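Local coordinates for protein proline dipeptidase (Streptococcus pneumoniae, PDB 3PN9) that forms the creatinase/prolidase-type N-terminal domain of a proline dipeptidase, an enzyme that hydrolyses dipeptides ending in proline, at residues Ala22-Leu33 and Leu127-Arg135; His41-Val49 and Tyr78-Ile88. One frame throughout, in Å; residues are numbered along the deposited sequence.

Contact 1 of 2, residues Ala22-Leu33 and Leu127-Arg135; sequences AVVSDPVTINYL and LTPRIQRMR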
loop_
_atom_site.group_PDB
_atom_site.type_symbol
_atom_site.label_atom_id
_atom_site.label_comp_id
_atom_site.label_asym_id
_atom_site.label_seq_id
_atom_site.Cartn_x
_atom_site.Cartn_y
_atom_site.Cartn_z
ATOM N N ALA A 22 -6.576 -7.809 -12.118
ATOM C CA ALA A 22 -6.736 -6.852 -13.249
ATOM C C ALA A 22 -6.619 -7.661 -14.553
ATOM O O ALA A 22 -5.638 -8.384 -14.756
ATOM C CB ALA A 22 -5.581 -5.816 -13.247
ATOM N N VAL A 23 -7.494 -7.356 -15.490
ATOM C CA VAL A 23 -7.544 -8.083 -16.702
ATOM C C VAL A 23 -7.170 -7.081 -17.797
ATOM O O VAL A 23 -7.933 -6.164 -18.124
ATOM C CB VAL A 23 -9.000 -8.649 -17.035
ATOM C CG1 VAL A 23 -8.911 -9.473 -18.362
ATOM C CG2 VAL A 23 -9.496 -9.496 -15.822
ATOM N N VAL A 24 -6.063 -7.362 -18.463
ATOM C CA VAL A 24 -5.585 -6.501 -19.513
ATOM C C VAL A 24 -5.898 -7.180 -20.831
ATOM O O VAL A 24 -5.454 -8.346 -21.056
ATOM C CB VAL A 24 -4.027 -6.343 -19.399
ATOM C CG1 VAL A 24 -3.524 -5.317 -20.383
ATOM C CG2 VAL A 24 -3.700 -5.810 -17.936
ATOM N N SER A 25 -6.640 -6.495 -21.681
ATOM C CA SER A 25 -7.191 -7.084 -22.904
ATOM C C SER A 25 -6.575 -6.388 -24.104
ATOM O O SER A 25 -6.644 -6.852 -25.250
ATOM C CB SER A 25 -8.707 -6.914 -22.894
ATOM O OG SER A 25 -9.103 -5.505 -22.815
ATOM N N ASP A 26 -5.977 -5.212 -23.899
ATOM C CA ASP A 26 -5.504 -4.400 -25.110
ATOM C C ASP A 26 -4.072 -4.887 -25.447
ATOM O O ASP A 26 -3.198 -4.878 -24.555
ATOM C CB ASP A 26 -5.494 -2.856 -24.670
ATOM C CG ASP A 26 -5.114 -1.932 -25.864
ATOM O OD1 ASP A 26 -4.475 -2.419 -26.847
ATOM O OD2 ASP A 26 -5.542 -0.765 -25.829
ATOM N N PRO A 27 -3.801 -5.432 -26.667
ATOM C CA PRO A 27 -2.487 -5.946 -26.986
ATOM C C PRO A 27 -1.380 -4.866 -26.778
ATOM O O PRO A 27 -0.245 -5.172 -26.403
ATOM C CB PRO A 27 -2.587 -6.186 -28.517
ATOM C CG PRO A 27 -4.129 -6.704 -28.620
ATOM C CD PRO A 27 -4.762 -5.592 -27.794
ATOM N N VAL A 28 -1.756 -3.628 -27.020
ATOM C CA VAL A 28 -0.820 -2.488 -26.756
ATOM C C VAL A 28 -0.492 -2.389 -25.284
ATOM O O VAL A 28 0.680 -2.256 -24.914
ATOM C CB VAL A 28 -1.348 -1.167 -27.359
ATOM C CG1 VAL A 28 -0.459 0.060 -26.875
ATOM C CG2 VAL A 28 -1.331 -1.211 -28.923
ATOM N N THR A 29 -1.468 -2.533 -24.394
ATOM C CA THR A 29 -1.160 -2.471 -22.984
ATOM C C THR A 29 -0.388 -3.696 -22.548
ATOM O O THR A 29 0.549 -3.635 -21.693
ATOM C CB THR A 29 -2.463 -2.366 -22.124
ATOM O OG1 THR A 29 -3.294 -1.346 -22.655
ATOM C CG2 THR A 29 -2.121 -2.122 -20.651
ATOM N N ILE A 30 -0.780 -4.875 -23.073
ATOM C CA ILE A 30 -0.044 -6.036 -22.695
ATOM C C ILE A 30 1.450 -5.899 -23.078
ATOM O O ILE A 30 2.352 -6.283 -22.315
ATOM C CB ILE A 30 -0.664 -7.308 -23.485
ATOM C CG1 ILE A 30 -2.070 -7.575 -22.842
ATOM C CG2 ILE A 30 0.318 -8.505 -23.251
ATOM C CD1 ILE A 30 -2.931 -8.757 -23.554
ATOM N N ASN A 31 1.689 -5.395 -24.283
ATOM C CA ASN A 31 3.089 -5.210 -24.678
ATOM C C ASN A 31 3.835 -4.173 -23.806
ATOM O O ASN A 31 5.017 -4.408 -23.312
ATOM C CB ASN A 31 3.097 -4.731 -26.142
ATOM C CG ASN A 31 4.551 -4.548 -26.635
ATOM O OD1 ASN A 31 5.372 -5.393 -26.367
ATOM N ND2 ASN A 31 4.832 -3.468 -27.324
ATOM N N TYR A 32 3.115 -3.107 -23.491
ATOM C CA TYR A 32 3.663 -2.058 -22.527
ATOM C C TYR A 32 4.083 -2.677 -21.158
ATOM O O TYR A 32 5.179 -2.403 -20.630
ATOM C CB TYR A 32 2.582 -0.979 -22.310
ATOM C CG TYR A 32 2.944 0.036 -21.227
ATOM C CD1 TYR A 32 4.072 0.893 -21.414
ATOM C CD2 TYR A 32 2.203 0.113 -20.071
ATOM C CE1 TYR A 32 4.434 1.901 -20.391
ATOM C CE2 TYR A 32 2.520 1.087 -19.063
ATOM C CZ TYR A 32 3.643 1.944 -19.258
ATOM O OH TYR A 32 3.884 2.858 -18.299
ATOM N N LEU A 33 3.235 -3.577 -20.592
ATOM C CA LEU A 33 3.524 -4.180 -19.332
ATOM C C LEU A 33 4.501 -5.332 -19.441
ATOM O O LEU A 33 5.134 -5.627 -18.480
ATOM C CB LEU A 33 2.244 -4.658 -18.641
ATOM C CG LEU A 33 1.159 -3.599 -18.446
ATOM C CD1 LEU A 33 -0.243 -4.200 -18.013
ATOM C CD2 LEU A 33 1.651 -2.548 -17.363
ATOM N N LEU A 127 -9.729 -0.051 -15.278
ATOM C CA LEU A 127 -8.281 -0.039 -15.102
ATOM C C LEU A 127 -7.649 1.007 -16.032
ATOM O O LEU A 127 -6.461 1.295 -15.869
ATOM C CB LEU A 127 -7.757 -1.427 -15.662
ATOM C CG LEU A 127 -6.227 -1.779 -15.610
ATOM C CD1 LEU A 127 -5.800 -1.758 -14.150
ATOM C CD2 LEU A 127 -6.034 -3.235 -16.131
ATOM N N THR A 128 -8.332 1.470 -17.097
ATOM C CA THR A 128 -7.650 2.323 -18.067
ATOM C C THR A 128 -6.924 3.588 -17.414
ATOM O O THR A 128 -5.788 3.878 -17.761
ATOM C CB THR A 128 -8.676 2.740 -19.183
ATOM O OG1 THR A 128 -8.924 1.513 -19.943
ATOM C CG2 THR A 128 -8.108 3.838 -20.179
ATOM N N PRO A 129 -7.618 4.326 -16.568
ATOM C CA PRO A 129 -6.973 5.601 -16.060
ATOM C C PRO A 129 -5.728 5.221 -15.295
ATOM O O PRO A 129 -4.737 5.929 -15.385
ATOM C CB PRO A 129 -8.021 6.153 -15.057
ATOM C CG PRO A 129 -9.464 5.757 -15.774
ATOM C CD PRO A 129 -9.069 4.220 -16.163
ATOM N N ARG A 130 -5.720 4.095 -14.561
ATOM C CA ARG A 130 -4.483 3.743 -13.840
ATOM C C ARG A 130 -3.322 3.522 -14.787
ATOM O O ARG A 130 -2.158 3.901 -14.484
ATOM C CB ARG A 130 -4.654 2.515 -12.878
ATOM C CG ARG A 130 -3.311 2.148 -12.197
ATOM C CD ARG A 130 -2.954 3.301 -11.096
ATOM N NE ARG A 130 -1.689 3.013 -10.428
ATOM C CZ ARG A 130 -0.463 3.321 -10.895
ATOM N NH1 ARG A 130 -0.318 3.956 -12.049
ATOM N NH2 ARG A 130 0.651 3.080 -10.157
ATOM N N ILE A 131 -3.564 2.857 -15.909
ATOM C CA ILE A 131 -2.497 2.591 -16.841
ATOM C C ILE A 131 -2.113 3.947 -17.560
ATOM O O ILE A 131 -0.951 4.157 -17.864
ATOM C CB ILE A 131 -3.019 1.610 -18.016
ATOM C CG1 ILE A 131 -3.457 0.207 -17.488
ATOM C CG2 ILE A 131 -2.051 1.542 -19.305
ATOM C CD1 ILE A 131 -2.463 -0.447 -16.729
ATOM N N GLN A 132 -3.073 4.769 -17.925
ATOM C CA GLN A 132 -2.703 6.076 -18.494
ATOM C C GLN A 132 -1.775 6.878 -17.492
ATOM O O GLN A 132 -0.877 7.535 -17.930
ATOM C CB GLN A 132 -3.938 6.965 -18.759
ATOM C CG GLN A 132 -4.750 6.273 -19.928
ATOM C CD GLN A 132 -6.074 7.002 -20.149
ATOM O OE1 GLN A 132 -6.784 7.326 -19.229
ATOM N NE2 GLN A 132 -6.424 7.170 -21.406
ATOM N N ARG A 133 -2.059 6.818 -16.201
ATOM C CA ARG A 133 -1.204 7.466 -15.166
ATOM C C ARG A 133 0.165 6.859 -15.147
ATOM O O ARG A 133 1.231 7.559 -15.084
ATOM C CB ARG A 133 -1.953 7.362 -13.744
ATOM C CG ARG A 133 -1.286 8.177 -12.613
ATOM C CD ARG A 133 -1.764 7.716 -11.146
ATOM N NE ARG A 133 -3.183 7.402 -11.170
ATOM C CZ ARG A 133 -3.786 6.595 -10.288
ATOM N NH1 ARG A 133 -3.097 5.990 -9.225
ATOM N NH2 ARG A 133 -5.067 6.359 -10.498
HETATM N N MSE A 134 0.241 5.521 -15.349
HETATM C CA MSE A 134 1.534 4.914 -15.290
HETATM C C MSE A 134 2.467 5.386 -16.422
HETATM O O MSE A 134 3.748 5.423 -16.282
HETATM C CB MSE A 134 1.337 3.338 -15.453
HETATM C CG MSE A 134 2.551 2.684 -15.091
HETATM SE SE MSE A 134 2.078 0.622 -14.986
HETATM C CE MSE A 134 0.550 0.681 -14.046
ATOM N N ARG A 135 1.875 5.674 -17.569
ATOM C CA ARG A 135 2.681 6.177 -18.702
ATOM C C ARG A 135 3.214 7.609 -18.465
ATOM O O ARG A 135 4.078 8.018 -19.234
ATOM C CB ARG A 135 1.815 6.238 -19.961
ATOM C CG ARG A 135 1.400 4.810 -20.384
ATOM C CD ARG A 135 0.595 4.856 -21.716
ATOM N NE ARG A 135 0.060 3.553 -22.206
ATOM C CZ ARG A 135 0.806 2.714 -22.896
ATOM N NH1 ARG A 135 2.121 2.990 -23.184
ATOM N NH2 ARG A 135 0.225 1.618 -23.369
HETATM O O HOH W 1 -2.528 1.049 -23.760
#
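The guanidinium of Arg135 lies over one face of the Tyr32 ring, a cation-pi contact with CZ of Arg135 4.0 Å from the ring centroid and 19° off the ring normal. The two planes are tilted by 32°, so the stack is not flat: NH1 of Arg135 comes down nearest, 3.4 Å from CD1 of Tyr32. The arginine chain, extended from CG to NE, slides past the tyrosine in the opposite direction, bringing its CG near CZ of Tyr32 as an off-centre CH-pi contact. Met134, a selenomethionine, approaches the same ring obliquely in a Met-aromatic contact, its SE 4.1 Å from CE2 of Tyr32, and also touches CD2 of Leu33. With CG anti to the backbone N (chi1 173°), Tyr32 reaches out from helix 27-34 across to Met134 and Arg135.

Below this layer Thr29 and Ile131 meet tip to tip through their CG2 methyls, 3.9 Å apart. Deeper still, CD2 of Leu127 touches both CB of Ala22 and CG2 of Val24 on strand 21-24, joining that strand to the 127-135 segment.

A water links the segments beside the stack, donating to OG1 of Thr29 at 2.7 Å and accepting from NH2 of Arg135 at 2.8 Å; OG1 of Thr29 is also hydrogen-bonded to Glu103. The chemistry is thus graded, from aliphatic contacts at the sheet to a cation on an aromatic face at the exposed end, where the water and the ring together probably restrict how the guanidinium can turn.

Contact 2 of 2, residues His41-Val49 and Tyr78-Ile88; sequences HERQMFLFV and YVDSENPWQKI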
loop_
_atom_site.group_PDB
_atom_site.type_symbol
_atom_site.label_atom_id
_atom_site.label_comp_id
_atom_site.label_asym_id
_atom_site.label_seq_id
_atom_site.Cartn_x
_atom_site.Cartn_y
_atom_site.Cartn_z
ATOM N N HIS A 41 -6.101 -10.930 -33.515
ATOM C CA HIS A 41 -7.317 -10.689 -34.333
ATOM C C HIS A 41 -8.598 -11.111 -33.660
ATOM O O HIS A 41 -8.965 -10.590 -32.651
ATOM C CB HIS A 41 -7.159 -11.487 -35.656
ATOM C CG HIS A 41 -5.994 -10.997 -36.474
ATOM N ND1 HIS A 41 -5.987 -9.749 -37.072
ATOM C CD2 HIS A 41 -4.795 -11.559 -36.748
ATOM C CE1 HIS A 41 -4.847 -9.588 -37.725
ATOM N NE2 HIS A 41 -4.094 -10.652 -37.513
ATOM N N GLU A 42 -9.239 -12.202 -34.111
ATOM C CA GLU A 42 -10.452 -12.610 -33.408
ATOM C C GLU A 42 -10.246 -13.533 -32.184
ATOM O O GLU A 42 -11.190 -13.760 -31.457
ATOM C CB GLU A 42 -11.417 -13.291 -34.437
ATOM C CG GLU A 42 -10.455 -13.680 -35.749
ATOM C CD GLU A 42 -10.534 -12.590 -36.962
ATOM O OE1 GLU A 42 -9.793 -12.749 -37.957
ATOM O OE2 GLU A 42 -11.341 -11.609 -36.960
ATOM N N ARG A 43 -9.062 -14.070 -31.938
ATOM C CA ARG A 43 -8.873 -15.009 -30.854
ATOM C C ARG A 43 -8.657 -14.261 -29.523
ATOM O O ARG A 43 -8.345 -13.062 -29.551
ATOM C CB ARG A 43 -7.612 -15.822 -31.163
ATOM C CG ARG A 43 -7.889 -16.664 -32.481
ATOM C CD ARG A 43 -6.841 -17.736 -32.549
ATOM N NE ARG A 43 -7.085 -18.741 -33.600
ATOM C CZ ARG A 43 -6.522 -18.729 -34.798
ATOM N NH1 ARG A 43 -5.658 -17.771 -35.179
ATOM N NH2 ARG A 43 -6.819 -19.723 -35.651
ATOM N N GLN A 44 -8.812 -14.944 -28.403
ATOM C CA GLN A 44 -8.703 -14.335 -27.078
ATOM C C GLN A 44 -7.239 -14.267 -26.627
ATOM O O GLN A 44 -6.432 -15.234 -26.788
ATOM C CB GLN A 44 -9.546 -15.077 -26.045
ATOM C CG GLN A 44 -11.085 -15.215 -26.540
ATOM C CD GLN A 44 -11.666 -13.873 -26.775
ATOM O OE1 GLN A 44 -11.292 -12.860 -26.067
ATOM N NE2 GLN A 44 -12.607 -13.798 -27.698
HETATM N N MSE A 45 -6.882 -13.107 -26.076
HETATM C CA MSE A 45 -5.608 -13.002 -25.368
HETATM C C MSE A 45 -5.893 -12.078 -24.164
HETATM O O MSE A 45 -6.573 -11.067 -24.359
HETATM C CB MSE A 45 -4.551 -12.348 -26.288
HETATM C CG MSE A 45 -3.237 -12.094 -25.419
HETATM SE SE MSE A 45 -1.770 -11.476 -26.526
HETATM C CE MSE A 45 -2.549 -9.774 -27.273
ATOM N N PHE A 46 -5.456 -12.450 -22.963
ATOM C CA PHE A 46 -5.570 -11.568 -21.812
ATOM C C PHE A 46 -4.330 -11.737 -20.972
ATOM O O PHE A 46 -3.779 -12.871 -20.845
ATOM C CB PHE A 46 -6.770 -11.928 -20.883
ATOM C CG PHE A 46 -8.110 -11.793 -21.554
ATOM C CD1 PHE A 46 -8.700 -10.553 -21.689
ATOM C CD2 PHE A 46 -8.767 -12.971 -22.078
ATOM C CE1 PHE A 46 -9.981 -10.381 -22.310
ATOM C CE2 PHE A 46 -10.015 -12.813 -22.729
ATOM C CZ PHE A 46 -10.639 -11.556 -22.799
ATOM N N LEU A 47 -3.909 -10.639 -20.333
ATOM C CA LEU A 47 -2.933 -10.807 -19.189
ATOM C C LEU A 47 -3.752 -10.659 -17.889
ATOM O O LEU A 47 -4.518 -9.675 -17.694
ATOM C CB LEU A 47 -1.846 -9.695 -19.275
ATOM C CG LEU A 47 -0.920 -9.616 -18.026
ATOM C CD1 LEU A 47 -0.064 -10.868 -18.147
ATOM C CD2 LEU A 47 -0.044 -8.317 -18.113
ATOM N N PHE A 48 -3.689 -11.654 -17.006
ATOM C CA PHE A 48 -4.396 -11.532 -15.761
ATOM C C PHE A 48 -3.358 -11.208 -14.667
ATOM O O PHE A 48 -2.450 -12.034 -14.435
ATOM C CB PHE A 48 -5.036 -12.871 -15.377
ATOM C CG PHE A 48 -6.154 -13.233 -16.353
ATOM C CD1 PHE A 48 -7.417 -12.703 -16.161
ATOM C CD2 PHE A 48 -5.870 -14.019 -17.515
ATOM C CE1 PHE A 48 -8.454 -13.013 -17.095
ATOM C CE2 PHE A 48 -6.918 -14.345 -18.415
ATOM C CZ PHE A 48 -8.207 -13.815 -18.197
ATOM N N VAL A 49 -3.469 -10.036 -14.046
ATOM C CA VAL A 49 -2.504 -9.723 -12.956
ATOM C C VAL A 49 -3.312 -9.967 -11.691
ATOM O O VAL A 49 -4.278 -9.266 -11.419
ATOM C CB VAL A 49 -2.040 -8.238 -12.994
ATOM C CG1 VAL A 49 -0.900 -8.055 -11.910
ATOM C CG2 VAL A 49 -1.423 -7.895 -14.430
ATOM N N TYR A 78 -4.714 -21.793 -25.916
ATOM C CA TYR A 78 -5.954 -22.584 -26.188
ATOM C C TYR A 78 -6.051 -22.794 -27.672
ATOM O O TYR A 78 -5.618 -21.934 -28.442
ATOM C CB TYR A 78 -7.240 -21.964 -25.600
ATOM C CG TYR A 78 -7.791 -20.857 -26.477
ATOM C CD1 TYR A 78 -8.961 -21.063 -27.261
ATOM C CD2 TYR A 78 -7.159 -19.566 -26.512
ATOM C CE1 TYR A 78 -9.508 -20.018 -28.084
ATOM C CE2 TYR A 78 -7.662 -18.530 -27.318
ATOM C CZ TYR A 78 -8.836 -18.762 -28.107
ATOM O OH TYR A 78 -9.331 -17.718 -28.860
ATOM N N VAL A 79 -6.627 -23.938 -28.121
ATOM C CA VAL A 79 -6.779 -24.117 -29.558
ATOM C C VAL A 79 -8.212 -23.796 -29.916
ATOM O O VAL A 79 -9.053 -23.694 -29.046
ATOM C CB VAL A 79 -6.442 -25.669 -30.018
ATOM C CG1 VAL A 79 -4.915 -26.008 -29.738
ATOM C CG2 VAL A 79 -7.347 -26.650 -29.327
ATOM N N ASP A 80 -8.484 -23.636 -31.213
ATOM C CA ASP A 80 -9.811 -23.164 -31.714
ATOM C C ASP A 80 -10.993 -24.009 -31.251
ATOM O O ASP A 80 -12.055 -23.485 -31.003
ATOM C CB ASP A 80 -9.790 -23.094 -33.233
ATOM C CG ASP A 80 -9.014 -21.855 -33.753
ATOM O OD1 ASP A 80 -8.599 -21.048 -32.879
ATOM O OD2 ASP A 80 -8.819 -21.701 -35.000
ATOM N N SER A 81 -10.761 -25.274 -31.010
ATOM C CA SER A 81 -11.828 -26.136 -30.563
ATOM C C SER A 81 -12.102 -26.056 -29.081
ATOM O O SER A 81 -13.192 -26.534 -28.664
ATOM C CB SER A 81 -11.549 -27.624 -30.998
ATOM O OG SER A 81 -10.351 -28.149 -30.397
ATOM N N GLU A 82 -11.223 -25.386 -28.283
ATOM C CA GLU A 82 -11.491 -25.282 -26.830
ATOM C C GLU A 82 -12.286 -24.026 -26.566
ATOM O O GLU A 82 -12.131 -23.035 -27.264
ATOM C CB GLU A 82 -10.203 -25.167 -26.033
ATOM C CG GLU A 82 -9.388 -26.468 -26.055
ATOM C CD GLU A 82 -8.008 -26.287 -25.376
ATOM O OE1 GLU A 82 -7.110 -25.619 -25.930
ATOM O OE2 GLU A 82 -7.793 -26.904 -24.343
ATOM N N ASN A 83 -13.051 -24.012 -25.495
ATOM C CA ASN A 83 -13.848 -22.878 -25.234
ATOM C C ASN A 83 -12.834 -21.938 -24.350
ATOM O O ASN A 83 -12.363 -22.347 -23.270
ATOM C CB ASN A 83 -15.044 -23.235 -24.377
ATOM C CG ASN A 83 -15.887 -21.996 -24.110
ATOM O OD1 ASN A 83 -15.607 -21.234 -23.121
ATOM N ND2 ASN A 83 -16.861 -21.676 -25.078
ATOM N N PRO A 84 -12.496 -20.765 -24.880
ATOM C CA PRO A 84 -11.445 -19.934 -24.100
ATOM C C PRO A 84 -11.951 -19.562 -22.674
ATOM O O PRO A 84 -11.166 -19.540 -21.761
ATOM C CB PRO A 84 -11.248 -18.721 -25.025
ATOM C CG PRO A 84 -12.597 -18.508 -25.798
ATOM C CD PRO A 84 -13.027 -20.054 -26.081
ATOM N N TRP A 85 -13.229 -19.209 -22.496
ATOM C CA TRP A 85 -13.729 -18.823 -21.167
ATOM C C TRP A 85 -13.536 -19.958 -20.151
ATOM O O TRP A 85 -13.196 -19.699 -19.009
ATOM C CB TRP A 85 -15.187 -18.381 -21.251
ATOM C CG TRP A 85 -15.315 -17.461 -22.485
ATOM C CD1 TRP A 85 -16.058 -17.702 -23.639
ATOM C CD2 TRP A 85 -14.641 -16.172 -22.708
ATOM N NE1 TRP A 85 -15.897 -16.650 -24.529
ATOM C CE2 TRP A 85 -15.082 -15.682 -23.989
ATOM C CE3 TRP A 85 -13.793 -15.355 -21.912
ATOM C CZ2 TRP A 85 -14.602 -14.450 -24.568
ATOM C CZ3 TRP A 85 -13.323 -14.112 -22.454
ATOM C CH2 TRP A 85 -13.692 -13.696 -23.794
ATOM N N GLN A 86 -13.870 -21.221 -20.548
ATOM C CA GLN A 86 -13.751 -22.303 -19.597
ATOM C C GLN A 86 -12.336 -22.569 -19.356
ATOM O O GLN A 86 -11.963 -22.908 -18.253
ATOM C CB GLN A 86 -14.413 -23.639 -20.164
ATOM C CG GLN A 86 -16.040 -23.472 -19.979
ATOM C CD GLN A 86 -16.498 -22.981 -18.577
ATOM O OE1 GLN A 86 -17.208 -21.951 -18.480
ATOM N NE2 GLN A 86 -16.101 -23.705 -17.493
ATOM N N LYS A 87 -11.517 -22.429 -20.380
ATOM C CA LYS A 87 -10.123 -22.724 -20.185
ATOM C C LYS A 87 -9.458 -21.649 -19.194
ATOM O O LYS A 87 -8.608 -21.964 -18.351
ATOM C CB LYS A 87 -9.424 -22.627 -21.540
ATOM C CG LYS A 87 -7.959 -22.964 -21.400
ATOM C CD LYS A 87 -7.641 -24.281 -22.050
ATOM C CE LYS A 87 -6.240 -24.649 -21.725
ATOM N NZ LYS A 87 -5.882 -25.642 -22.705
ATOM N N ILE A 88 -9.876 -20.397 -19.339
ATOM C CA ILE A 88 -9.332 -19.296 -18.448
ATOM C C ILE A 88 -9.810 -19.629 -17.063
ATOM O O ILE A 88 -9.025 -19.619 -16.108
ATOM C CB ILE A 88 -9.997 -17.931 -18.900
ATOM C CG1 ILE A 88 -9.263 -17.449 -20.201
ATOM C CG2 ILE A 88 -9.817 -16.869 -17.754
ATOM C CD1 ILE A 88 -10.060 -16.332 -20.982
#
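Arg43 grips Asp80 side-on: NE of Arg43 donates to OD1 of Asp80 and NH2 of Arg43 to OD2 of Asp80, each over 2.9 Å and nearly straight. Both oxygens use their syn lone pairs, the two planes lying only 18° apart. The backbone N of Gln44 donates to OH of Tyr78 at 2.9 Å. The bent Gln44 side chain (chi2 -59°) lays CG against the ring of Pro84 and crosses Trp85 at about a right angle, its OE1 3.4 Å from CH2 of Trp85. Phe46 and Trp85 meet rim to rim, planes at 50°, while Ile88 divides its branches, CD1 to Phe46 and CG2 to CZ of Phe48 at 3.5 Å.

Behind them, the type I turn Val79-Glu82 carries Asp80, and OE1 of Glu82 accepts from N of Val79. Asn83 N-caps helix 84-91, its OD1 accepting from N of Gln86, and CB of Pro84 covers one face of the Tyr78 ring.

Farther out, helix 109-118 packs against Gln44, Phe46, Trp85 and Ile88, while Phe58 of the intervening strand 56-60 meets the Tyr78 ring with nearly parallel planes and touches Ile88. Helix 84-91 is thus tied to strand 46-50 of the mixed sheet in this creatinase/prolidase N-terminal domain.

Overall arrangement
From the N terminus, helix 6-17 leads into strand 21-24 and helix 27-34, the first half of contact 1. The chain then enters 41-49, runs through strand 56-60, helix 64-70 and strand 75-78, and returns at 78-88, where contact 2 closes the shorter loop. Strand 99-102, helix 109-118 and strand 123-126 follow before 127-135 closes contact 1, whose long loop encloses the whole of contact 2. The contacts nest without crossing. Their centres lie about 19 Å apart, yet neighbouring strands 21-24 and 46-50 join them through probable hydrogen bonds of Ala22 N with Val49 O and Val24 O with Leu47 N; Val23 packs on Phe46, and beside the strands Pro27 touches Met45.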